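PDB 5H9N: lipocalin AI-4 from Rhodnius prolixus, which binds cysteinyl leukotrienes such as leukotriene C4 inside a lipocalin barrel and, as a salivary protein of a blood-feeding insect, probably sequesters these host mediators. Local coordinates for residues I17-W31 / A96-L108. The protein carries 1 engineered substitution. Residues are numbered along the deposited sequence; the frame is centred on the assembly and turned at random.
Sequences IMSGFDANRFFTGDW and AVVETDYANYALL. With LTX ((5~{S},6~{R},7~{E},9~{E},11~{Z},14~{Z})-6-[(2~{R})-2-[[(4~{S})-4-azanyl-5-oxidanyl-5-oxidanylidene-pentanoyl]amino]-3-( 2-hydroxy-2-oxoethylamino)-3-oxidanylidene-propyl]sulfanyl-5-oxidanyl-icosa-7,9,11,14-tetraenoic acid), chain B.
M18 N donates to V98 O (2.9 Å) and D22 N to Y102 OH (2.8 Å), the two hydrogen bonds between 17-31 and 96-108. The same phenol oxygen meets a water that donates to G20 O, so Y102 ties the turn just before helix 23-26 to the hairpin loop.

At the other end of the Y102 ring, the R25 guanidinium lies with one face over CB, its plane turned 40° from the phenol ring, and NH1 comes within 3.2 Å of CD2. A second water links NH1 to D101 O. M18 approaches with its bent tail, SD near T100 CG2 and CE near Y102 OH.

The apolar core centres on F26. With CG anti to the backbone N (chi1 177°), its ring reaches in against strands 96-100 and 105-108 and takes V97 CG2 squarely over one face, a CH-pi contact 3.9 Å from the centroid; W31 NE1 lies over the opposite face. A106 CB meets the F26 rim at CE1 (3.6 Å) and also sits over the six-membered ring of W31. F21 adds CE1 against V97 CG2.

A nearly straight bond from W31 NE1 to F26 O (173°), lying in the indole plane, fixes the rotation of the ring. Within the hairpin, T100 OG1 accepts from Y102 N, which makes an ST turn, and itself donates to Y105 O, while V98 and E99 opposite L107 form a classic beta bulge.

F26, W31 and L108 also touch the leukotriene's tail end, W31 CD1 lying 3.8 Å from C20. Polar bonds thus fasten the segment around helix 23-26 across the barrel end where the lipid tail lies, and the aromatic packing next to them gives that tail an apolar floor.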
ATOM      1  N   ILE A  17       8.291   8.839   7.371  1.00 15.87           N
ATOM      2  CA  ILE A  17       8.686   7.791   6.432  1.00 17.57           C
ATOM      3  C   ILE A  17      10.133   7.373   6.668  1.00 16.57           C
ATOM      4  O   ILE A  17      10.987   8.204   6.952  1.00 18.37           O
ATOM      5  CB  ILE A  17       8.512   8.269   4.968  1.00 19.60           C
ATOM      6  CG1 ILE A  17       7.039   8.573   4.688  1.00 21.92           C
ATOM      7  CG2 ILE A  17       9.026   7.229   3.982  1.00 20.50           C
ATOM      8  CD1 ILE A  17       6.773   9.177   3.319  1.00 20.95           C
ATOM      9  N   MET A  18      10.404   6.078   6.558  1.00 15.66           N
ATOM     10  CA  MET A  18      11.753   5.552   6.719  1.00 18.95           C
ATOM     11  C   MET A  18      12.760   6.276   5.850  1.00 20.23           C
ATOM     12  O   MET A  18      12.440   6.767   4.766  1.00 21.18           O
ATOM     13  CB  MET A  18      11.799   4.073   6.370  1.00 17.15           C
ATOM     14  CG  MET A  18      11.503   3.806   4.901  1.00 16.88           C
ATOM     15  SD  MET A  18      11.387   2.065   4.448  1.00 17.58           S
ATOM     16  CE  MET A  18      13.052   1.519   4.819  1.00 23.58           C
ATOM     17  N   SER A  19      13.991   6.332   6.330  1.00 19.86           N
ATOM     18  CA  SER A  19      15.078   6.828   5.515  1.00 22.49           C
ATOM     19  C   SER A  19      15.661   5.666   4.719  1.00 19.39           C
ATOM     20  O   SER A  19      15.541   4.496   5.114  1.00 22.81           O
ATOM     21  CB  SER A  19      16.151   7.486   6.381  1.00 25.04           C
ATOM     22  OG  SER A  19      16.631   6.575   7.352  1.00 29.80           O
ATOM     23  N   GLY A  20      16.257   5.993   3.580  1.00 22.61           N
ATOM     24  CA  GLY A  20      17.006   5.029   2.800  1.00 24.47           C
ATOM     25  C   GLY A  20      16.176   3.946   2.141  1.00 21.29           C
ATOM     26  O   GLY A  20      16.659   2.834   1.956  1.00 22.73           O
ATOM     27  N   PHE A  21      14.947   4.275   1.770  1.00 21.40           N
ATOM     28  CA  PHE A  21      14.085   3.327   1.066  1.00 20.87           C
ATOM     29  C   PHE A  21      14.743   2.835  -0.218  1.00 21.95           C
ATOM     30  O   PHE A  21      15.231   3.632  -1.022  1.00 24.45           O
ATOM     31  CB  PHE A  21      12.731   3.954   0.746  1.00 21.73           C
ATOM     32  CG  PHE A  21      11.835   3.072  -0.085  1.00 21.18           C
ATOM     33  CD1 PHE A  21      11.315   1.898   0.437  1.00 20.05           C
ATOM     34  CD2 PHE A  21      11.500   3.428  -1.381  1.00 20.61           C
ATOM     35  CE1 PHE A  21      10.489   1.088  -0.319  1.00 17.75           C
ATOM     36  CE2 PHE A  21      10.670   2.619  -2.146  1.00 18.20           C
ATOM     37  CZ  PHE A  21      10.156   1.451  -1.609  1.00 19.66           C
ATOM     38  N   ASP A  22      14.763   1.514  -0.384  1.00 22.24           N
ATOM     39  CA  ASP A  22      15.377   0.849  -1.526  1.00 23.69           C
ATOM     40  C   ASP A  22      14.291   0.269  -2.425  1.00 20.89           C
ATOM     41  O   ASP A  22      13.789  -0.833  -2.181  1.00 20.20           O
ATOM     42  CB  ASP A  22      16.333  -0.251  -1.042  1.00 23.93           C
ATOM     43  CG  ASP A  22      17.150  -0.875  -2.164  1.00 33.38           C
ATOM     44  OD1 ASP A  22      16.762  -0.770  -3.347  1.00 39.77           O
ATOM     45  OD2 ASP A  22      18.194  -1.487  -1.851  1.00 41.50           O
ATOM     46  N   ALA A  23      13.927   1.008  -3.465  1.00 20.92           N
ATOM     47  CA  ALA A  23      12.829   0.608  -4.336  1.00 18.82           C
ATOM     48  C   ALA A  23      13.088  -0.737  -5.001  1.00 20.97           C
ATOM     49  O   ALA A  23      12.155  -1.520  -5.205  1.00 22.71           O
ATOM     50  CB  ALA A  23      12.568   1.678  -5.381  1.00 21.75           C
ATOM     51  N   ASN A  24      14.348  -1.021  -5.316  1.00 21.06           N
ATOM     52  CA  ASN A  24      14.689  -2.271  -5.980  1.00 21.45           C
ATOM     53  C   ASN A  24      14.384  -3.487  -5.116  1.00 22.31           C
ATOM     54  O   ASN A  24      14.007  -4.539  -5.629  1.00 28.27           O
ATOM     55  CB  ASN A  24      16.166  -2.282  -6.385  1.00 25.14           C
ATOM     56  CG  ASN A  24      16.444  -1.426  -7.607  1.00 31.88           C
ATOM     57  OD1 ASN A  24      15.528  -1.056  -8.343  1.00 34.27           O
ATOM     58  ND2 ASN A  24      17.715  -1.112  -7.831  1.00 33.15           N
ATOM     59  N   ARG A  25      14.544  -3.346  -3.805  1.00 20.03           N
ATOM     60  CA  ARG A  25      14.287  -4.472  -2.911  1.00 20.00           C
ATOM     61  C   ARG A  25      12.823  -4.588  -2.538  1.00 19.25           C
ATOM     62  O   ARG A  25      12.362  -5.660  -2.173  1.00 21.83           O
ATOM     63  CB  ARG A  25      15.116  -4.361  -1.636  1.00 23.83           C
ATOM     64  CG  ARG A  25      16.605  -4.526  -1.853  1.00 25.60           C
ATOM     65  CD  ARG A  25      17.285  -4.785  -0.528  1.00 27.79           C
ATOM     66  NE  ARG A  25      16.877  -6.075   0.015  1.00 40.41           N
ATOM     67  CZ  ARG A  25      16.824  -6.352   1.312  1.00 35.64           C
ATOM     68  NH1 ARG A  25      17.139  -5.419   2.199  1.00 39.07           N
ATOM     69  NH2 ARG A  25      16.438  -7.553   1.719  1.00 32.89           N
ATOM     70  N   PHE A  26      12.091  -3.484  -2.608  1.00 18.41           N
ATOM     71  CA  PHE A  26      10.676  -3.534  -2.278  1.00 15.87           C
ATOM     72  C   PHE A  26       9.825  -4.022  -3.454  1.00 15.10           C
ATOM     73  O   PHE A  26       8.945  -4.867  -3.285  1.00 15.50           O
ATOM     74  CB  PHE A  26      10.156  -2.173  -1.819  1.00 17.90           C
ATOM     75  CG  PHE A  26       8.684  -2.191  -1.543  1.00 13.14           C
ATOM     76  CD1 PHE A  26       8.201  -2.776  -0.382  1.00 15.08           C
ATOM     77  CD2 PHE A  26       7.768  -1.686  -2.463  1.00 16.33           C
ATOM     78  CE1 PHE A  26       6.852  -2.846  -0.138  1.00 11.58           C
ATOM     79  CE2 PHE A  26       6.409  -1.751  -2.216  1.00 14.24           C
ATOM     80  CZ  PHE A  26       5.956  -2.327  -1.052  1.00 13.74           C
ATOM     81  N   PHE A  27      10.071  -3.472  -4.636  1.00 17.78           N
ATOM     82  CA  PHE A  27       9.258  -3.797  -5.805  1.00 17.48           C
ATOM     83  C   PHE A  27       9.775  -5.040  -6.513  1.00 19.87           C
ATOM     84  O   PHE A  27      10.081  -5.017  -7.709  1.00 20.76           O
ATOM     85  CB  PHE A  27       9.202  -2.605  -6.764  1.00 20.61           C
ATOM     86  CG  PHE A  27       8.455  -1.422  -6.213  1.00 17.47           C
ATOM     87  CD1 PHE A  27       7.072  -1.444  -6.112  1.00 18.87           C
ATOM     88  CD2 PHE A  27       9.132  -0.290  -5.785  1.00 21.94           C
ATOM     89  CE1 PHE A  27       6.381  -0.359  -5.605  1.00 18.94           C
ATOM     90  CE2 PHE A  27       8.450   0.800  -5.280  1.00 20.59           C
ATOM     91  CZ  PHE A  27       7.074   0.769  -5.186  1.00 19.40           C
ATOM     92  N   THR A  28       9.896  -6.121  -5.754  1.00 18.57           N
ATOM     93  CA  THR A  28      10.263  -7.418  -6.299  1.00 18.39           C
ATOM     94  C   THR A  28       9.482  -8.478  -5.535  1.00 16.86           C
ATOM     95  O   THR A  28       9.179  -8.292  -4.356  1.00 19.02           O
ATOM     96  CB  THR A  28      11.779  -7.674  -6.203  1.00 24.09           C
ATOM     97  OG1 THR A  28      12.115  -8.854  -6.940  1.00 28.92           O
ATOM     98  CG2 THR A  28      12.215  -7.838  -4.757  1.00 26.54           C
ATOM     99  N   GLY A  29       9.124  -9.559  -6.214  1.00 16.49           N
ATOM    100  CA  GLY A  29       8.388 -10.641  -5.581  1.00 15.27           C
ATOM    101  C   GLY A  29       6.920 -10.344  -5.319  1.00 15.02           C
ATOM    102  O   GLY A  29       6.340  -9.428  -5.900  1.00 15.77           O
ATOM    103  N   ASP A  30       6.319 -11.150  -4.448  1.00 14.74           N
ATOM    104  CA  ASP A  30       4.910 -11.040  -4.070  1.00 11.98           C
ATOM    105  C   ASP A  30       4.767 -10.459  -2.681  1.00 12.82           C
ATOM    106  O   ASP A  30       5.574 -10.752  -1.793  1.00 12.84           O
ATOM    107  CB  ASP A  30       4.233 -12.409  -4.087  1.00 14.73           C
ATOM    108  CG  ASP A  30       4.124 -13.000  -5.472  1.00 16.12           C
ATOM    109  OD1 ASP A  30       4.139 -12.229  -6.444  1.00 18.94           O
ATOM    110  OD2 ASP A  30       4.008 -14.239  -5.583  1.00 17.19           O
ATOM    111  N   TRP A  31       3.715  -9.674  -2.495  1.00 10.83           N
ATOM    112  CA  TRP A  31       3.359  -9.141  -1.187  1.00  9.94           C
ATOM    113  C   TRP A  31       1.881  -9.457  -0.913  1.00 10.54           C
ATOM    114  O   TRP A  31       1.033  -9.105  -1.734  1.00 11.91           O
ATOM    115  CB  TRP A  31       3.553  -7.632  -1.138  1.00 10.71           C
ATOM    116  CG  TRP A  31       4.966  -7.124  -1.036  1.00 10.25           C
ATOM    117  CD1 TRP A  31       5.702  -6.544  -2.027  1.00 11.62           C
ATOM    118  CD2 TRP A  31       5.786  -7.116   0.136  1.00  9.99           C
ATOM    119  NE1 TRP A  31       6.937  -6.169  -1.543  1.00 12.32           N
ATOM    120  CE2 TRP A  31       7.010  -6.509  -0.216  1.00 11.44           C
ATOM    121  CE3 TRP A  31       5.596  -7.556   1.454  1.00 10.66           C
ATOM    122  CZ2 TRP A  31       8.047  -6.344   0.702  1.00 12.86           C
ATOM    123  CZ3 TRP A  31       6.620  -7.390   2.357  1.00 10.60           C
ATOM    124  CH2 TRP A  31       7.824  -6.776   1.986  1.00 10.75           C
ATOM    125  N   ALA A  96       3.014   5.357  -0.144  1.00  7.78           N
ATOM    126  CA  ALA A  96       4.385   5.493   0.325  1.00  9.17           C
ATOM    127  C   ALA A  96       4.683   4.325   1.247  1.00  7.58           C
ATOM    128  O   ALA A  96       3.803   3.892   2.000  1.00  8.71           O
ATOM    129  CB  ALA A  96       4.581   6.808   1.053  1.00  9.34           C
ATOM    130  N   VAL A  97       5.905   3.810   1.199  1.00  9.89           N
ATOM    131  CA  VAL A  97       6.331   2.762   2.121  1.00  9.67           C
ATOM    132  C   VAL A  97       6.836   3.428   3.400  1.00 10.26           C
ATOM    133  O   VAL A  97       7.869   4.093   3.409  1.00 12.17           O
ATOM    134  CB  VAL A  97       7.421   1.873   1.511  1.00 10.54           C
ATOM    135  CG1 VAL A  97       7.834   0.788   2.499  1.00 13.23           C
ATOM    136  CG2 VAL A  97       6.919   1.246   0.226  1.00 11.33           C
ATOM    137  N   VAL A  98       6.097   3.268   4.487  1.00  9.85           N
ATOM    138  CA  VAL A  98       6.443   3.895   5.746  1.00 11.29           C
ATOM    139  C   VAL A  98       7.624   3.195   6.410  1.00 10.39           C
ATOM    140  O   VAL A  98       8.550   3.846   6.880  1.00 11.02           O
ATOM    141  CB  VAL A  98       5.222   3.913   6.689  1.00 10.29           C
ATOM    142  CG1 VAL A  98       5.578   4.544   8.015  1.00 13.82           C
ATOM    143  CG2 VAL A  98       4.058   4.661   6.026  1.00 12.02           C
ATOM    144  N   GLU A  99       7.584   1.871   6.437  1.00  9.87           N
ATOM    145  CA  GLU A  99       8.632   1.072   7.061  1.00 12.14           C
ATOM    146  C   GLU A  99       8.625  -0.301   6.425  1.00 11.48           C
ATOM    147  O   GLU A  99       7.547  -0.863   6.230  1.00 11.54           O
ATOM    148  CB  GLU A  99       8.398   0.943   8.569  1.00 13.99           C
ATOM    149  CG  GLU A  99       8.768   2.132   9.415  1.00 33.85           C
ATOM    150  CD  GLU A  99      10.193   2.062   9.910  1.00 45.88           C
ATOM    151  OE1 GLU A  99      10.391   1.702  11.090  1.00 56.58           O
ATOM    152  OE2 GLU A  99      11.112   2.354   9.120  1.00 40.30           O
ATOM    153  N   THR A 100       9.790  -0.863   6.111  1.00 11.58           N
ATOM    154  CA  THR A 100       9.844  -2.230   5.584  1.00 11.95           C
ATOM    155  C   THR A 100      11.192  -2.849   5.869  1.00 11.16           C
ATOM    156  O   THR A 100      12.186  -2.130   5.952  1.00 13.19           O
ATOM    157  CB  THR A 100       9.572  -2.283   4.056  1.00 11.07           C
ATOM    158  OG1 THR A 100       9.577  -3.644   3.612  1.00 11.45           O
ATOM    159  CG2 THR A 100      10.623  -1.522   3.291  1.00 13.56           C
ATOM    160  N   ASP A 101      11.230  -4.172   6.045  1.00 12.23           N
ATOM    161  CA  ASP A 101      12.511  -4.876   6.113  1.00 14.45           C
ATOM    162  C   ASP A 101      12.735  -5.668   4.825  1.00 13.49           C
ATOM    163  O   ASP A 101      13.676  -6.451   4.732  1.00 14.04           O
ATOM    164  CB  ASP A 101      12.589  -5.775   7.359  1.00 13.74           C
ATOM    165  CG  ASP A 101      11.735  -7.032   7.258  1.00 12.76           C
ATOM    166  OD1 ASP A 101      10.830  -7.088   6.410  1.00 13.60           O
ATOM    167  OD2 ASP A 101      11.979  -7.959   8.057  1.00 15.50           O
ATOM    168  N   TYR A 102      11.852  -5.458   3.845  1.00 13.22           N
ATOM    169  CA  TYR A 102      11.919  -6.038   2.487  1.00 12.36           C
ATOM    170  C   TYR A 102      11.674  -7.544   2.415  1.00 14.04           C
ATOM    171  O   TYR A 102      11.001  -8.012   1.502  1.00 15.33           O
ATOM    172  CB  TYR A 102      13.258  -5.704   1.811  1.00 16.66           C
ATOM    173  CG  TYR A 102      13.572  -4.224   1.827  1.00 15.61           C
ATOM    174  CD1 TYR A 102      12.964  -3.359   0.930  1.00 15.23           C
ATOM    175  CD2 TYR A 102      14.470  -3.695   2.745  1.00 16.51           C
ATOM    176  CE1 TYR A 102      13.237  -2.009   0.945  1.00 16.70           C
ATOM    177  CE2 TYR A 102      14.748  -2.343   2.768  1.00 19.02           C
ATOM    178  CZ  TYR A 102      14.139  -1.508   1.863  1.00 16.85           C
ATOM    179  OH  TYR A 102      14.424  -0.157   1.893  1.00 20.26           O
ATOM    180  N   ALA A 103      12.220  -8.293   3.364  1.00 14.41           N
ATOM    181  CA  ALA A 103      12.149  -9.745   3.355  1.00 13.98           C
ATOM    182  C   ALA A 103      10.942 -10.327   4.090  1.00 13.77           C
ATOM    183  O   ALA A 103      10.631 -11.510   3.921  1.00 14.74           O
ATOM    184  CB  ALA A 103      13.422 -10.302   3.950  1.00 18.18           C
ATOM    185  N   ASN A 104      10.264  -9.518   4.904  1.00 12.41           N
ATOM    186  CA  ASN A 104       9.146 -10.038   5.680  1.00 11.82           C
ATOM    187  C   ASN A 104       7.914  -9.158   5.618  1.00 12.41           C
ATOM    188  O   ASN A 104       6.823  -9.648   5.296  1.00 10.99           O
ATOM    189  CB  ASN A 104       9.544 -10.236   7.140  1.00 13.38           C
ATOM    190  CG  ASN A 104      10.667 -11.232   7.304  1.00 16.73           C
ATOM    191  OD1 ASN A 104      10.469 -12.441   7.173  1.00 16.94           O
ATOM    192  ND2 ASN A 104      11.854 -10.731   7.607  1.00 16.33           N
ATOM    193  N   TYR A 105       8.054  -7.881   5.956  1.00 10.38           N
ATOM    194  CA  TYR A 105       6.887  -7.021   6.121  1.00 10.45           C
ATOM    195  C   TYR A 105       7.084  -5.668   5.476  1.00  9.02           C
ATOM    196  O   TYR A 105       8.216  -5.228   5.272  1.00  9.75           O
ATOM    197  CB  TYR A 105       6.575  -6.820   7.610  1.00 12.75           C
ATOM    198  CG  TYR A 105       7.674  -6.094   8.372  1.00 13.04           C
ATOM    199  CD1 TYR A 105       7.744  -4.703   8.392  1.00 14.21           C
ATOM    200  CD2 TYR A 105       8.635  -6.803   9.075  1.00 15.72           C
ATOM    201  CE1 TYR A 105       8.765  -4.042   9.085  1.00 15.77           C
ATOM    202  CE2 TYR A 105       9.649  -6.149   9.769  1.00 16.99           C
ATOM    203  CZ  TYR A 105       9.704  -4.775   9.767  1.00 19.98           C
ATOM    204  OH  TYR A 105      10.718  -4.138  10.462  1.00 21.90           O
ATOM    205  N   ALA A 106       5.979  -4.981   5.220  1.00  8.85           N
ATOM    206  CA  ALA A 106       6.017  -3.591   4.803  1.00  8.79           C
ATOM    207  C   ALA A 106       4.765  -2.894   5.280  1.00  8.74           C
ATOM    208  O   ALA A 106       3.653  -3.391   5.055  1.00  8.52           O
ATOM    209  CB  ALA A 106       6.142  -3.478   3.294  1.00 10.66           C
ATOM    210  N   LEU A 107       4.921  -1.761   5.944  1.00  8.89           N
ATOM    211  CA  LEU A 107       3.815  -0.899   6.336  1.00  8.53           C
ATOM    212  C   LEU A 107       3.714   0.223   5.329  1.00  7.82           C
ATOM    213  O   LEU A 107       4.677   0.970   5.157  1.00  8.51           O
ATOM    214  CB  LEU A 107       4.058  -0.322   7.731  1.00  9.59           C
ATOM    215  CG  LEU A 107       2.986   0.623   8.262  1.00  9.52           C
ATOM    216  CD1 LEU A 107       1.677  -0.110   8.462  1.00 12.09           C
ATOM    217  CD2 LEU A 107       3.451   1.331   9.536  1.00 13.12           C
ATOM    218  N   LEU A 108       2.581   0.312   4.640  1.00  7.67           N
ATOM    219  CA  LEU A 108       2.349   1.325   3.622  1.00  7.26           C
ATOM    220  C   LEU A 108       1.224   2.254   3.999  1.00  7.19           C
ATOM    221  O   LEU A 108       0.298   1.882   4.734  1.00  7.70           O
ATOM    222  CB  LEU A 108       2.023   0.677   2.264  1.00  8.41           C
ATOM    223  CG  LEU A 108       3.185   0.286   1.352  1.00  8.80           C
ATOM    224  CD1 LEU A 108       4.072  -0.759   2.024  1.00 10.82           C
ATOM    225  CD2 LEU A 108       2.668  -0.227   0.013  1.00 10.24           C
TER
HETATM  226  O2  LTX B 201      -6.576   2.511   0.438  1.00 13.54           O
HETATM  227  C1  LTX B 201      -7.542   1.920   0.976  1.00 14.25           C
HETATM  228  O1  LTX B 201      -7.466   0.739   1.394  1.00 13.07           O
HETATM  229  C2  LTX B 201      -8.843   2.671   1.140  1.00 15.11           C
HETATM  230  C3  LTX B 201      -9.865   2.139   0.141  1.00 21.41           C
HETATM  231  C4  LTX B 201      -9.237   1.988  -1.243  1.00 26.32           C
HETATM  232  C5  LTX B 201     -10.304   1.720  -2.295  1.00 31.46           C
HETATM  233  O3  LTX B 201     -10.838   0.397  -2.143  1.00 33.97           O
HETATM  234  C6  LTX B 201      -9.761   1.889  -3.710  1.00 25.02           C
HETATM  235  C7  LTX B 201      -8.673   0.866  -4.013  1.00 25.78           C
HETATM  236  C8  LTX B 201      -7.396   1.214  -4.244  1.00 22.08           C
HETATM  237  C9  LTX B 201      -6.391   0.185  -4.553  1.00 16.13           C
HETATM  238  C10 LTX B 201      -5.162   0.451  -5.018  1.00 15.24           C
HETATM  239  C11 LTX B 201      -4.233  -0.645  -5.312  1.00 15.15           C
HETATM  240  C12 LTX B 201      -2.972  -0.539  -5.750  1.00 14.73           C
HETATM  241  C13 LTX B 201      -2.248   0.765  -6.034  1.00 19.44           C
HETATM  242  C14 LTX B 201      -1.730   1.407  -4.762  1.00 16.07           C
HETATM  243  C15 LTX B 201      -0.654   0.987  -4.106  1.00 20.60           C
HETATM  244  C16 LTX B 201       0.178  -0.180  -4.580  1.00 27.43           C
HETATM  245  C17 LTX B 201       0.719  -0.954  -3.382  1.00 24.70           C
HETATM  246  C18 LTX B 201       1.726  -1.996  -3.852  1.00 27.75           C
HETATM  247  C19 LTX B 201       2.072  -2.992  -2.756  1.00 27.99           C
HETATM  248  C20 LTX B 201       3.102  -3.993  -3.243  1.00 21.29           C
HETATM  249  O32 LTX B 201      -9.992  -3.872  -6.678  1.00 21.11           O
HETATM  250  C21 LTX B 201     -10.097  -2.642  -6.514  1.00 23.51           C
HETATM  251  O31 LTX B 201      -9.767  -2.057  -5.461  1.00 25.01           O
HETATM  252  CA3 LTX B 201     -10.657  -1.823  -7.647  1.00 24.38           C
HETATM  253  N3  LTX B 201     -10.660  -0.411  -7.295  1.00 25.59           N
HETATM  254  C22 LTX B 201     -11.347   0.510  -7.963  1.00 25.88           C
HETATM  255  O33 LTX B 201     -12.032   0.215  -8.926  1.00 34.64           O
HETATM  256  CA2 LTX B 201     -11.276   1.947  -7.524  1.00 25.08           C
HETATM  257  CB2 LTX B 201     -10.354   2.156  -6.323  1.00 27.27           C
HETATM  258  SG2 LTX B 201     -11.147   1.731  -4.809  1.00 30.21           S
HETATM  259  N2  LTX B 201     -12.605   2.468  -7.280  1.00 25.27           N
HETATM  260  CD1 LTX B 201     -13.008   3.617  -7.804  1.00 32.76           C
HETATM  261  OE1 LTX B 201     -12.236   4.479  -8.200  1.00 27.80           O
HETATM  262  CG1 LTX B 201     -14.508   3.784  -7.864  1.00 42.31           C
HETATM  263  CB1 LTX B 201     -14.895   5.224  -8.160  1.00 51.91           C
HETATM  264  CA1 LTX B 201     -16.336   5.469  -7.718  1.00 65.42           C
HETATM  265  N1  LTX B 201     -16.514   4.984  -6.334  1.00 64.49           N
HETATM  266  C23 LTX B 201     -17.297   4.752  -8.617  1.00 73.19           C
HETATM  267  O11 LTX B 201     -18.106   3.948  -8.102  1.00 75.27           O
HETATM  268  O12 LTX B 201     -17.257   4.992  -9.842  1.00 76.04           O
HETATM  269  O   HOH W   1      16.492   0.362   3.308  1.00 30.78           O
HETATM  270  O   HOH W   2      16.369  -5.766   4.916  1.00 18.55           O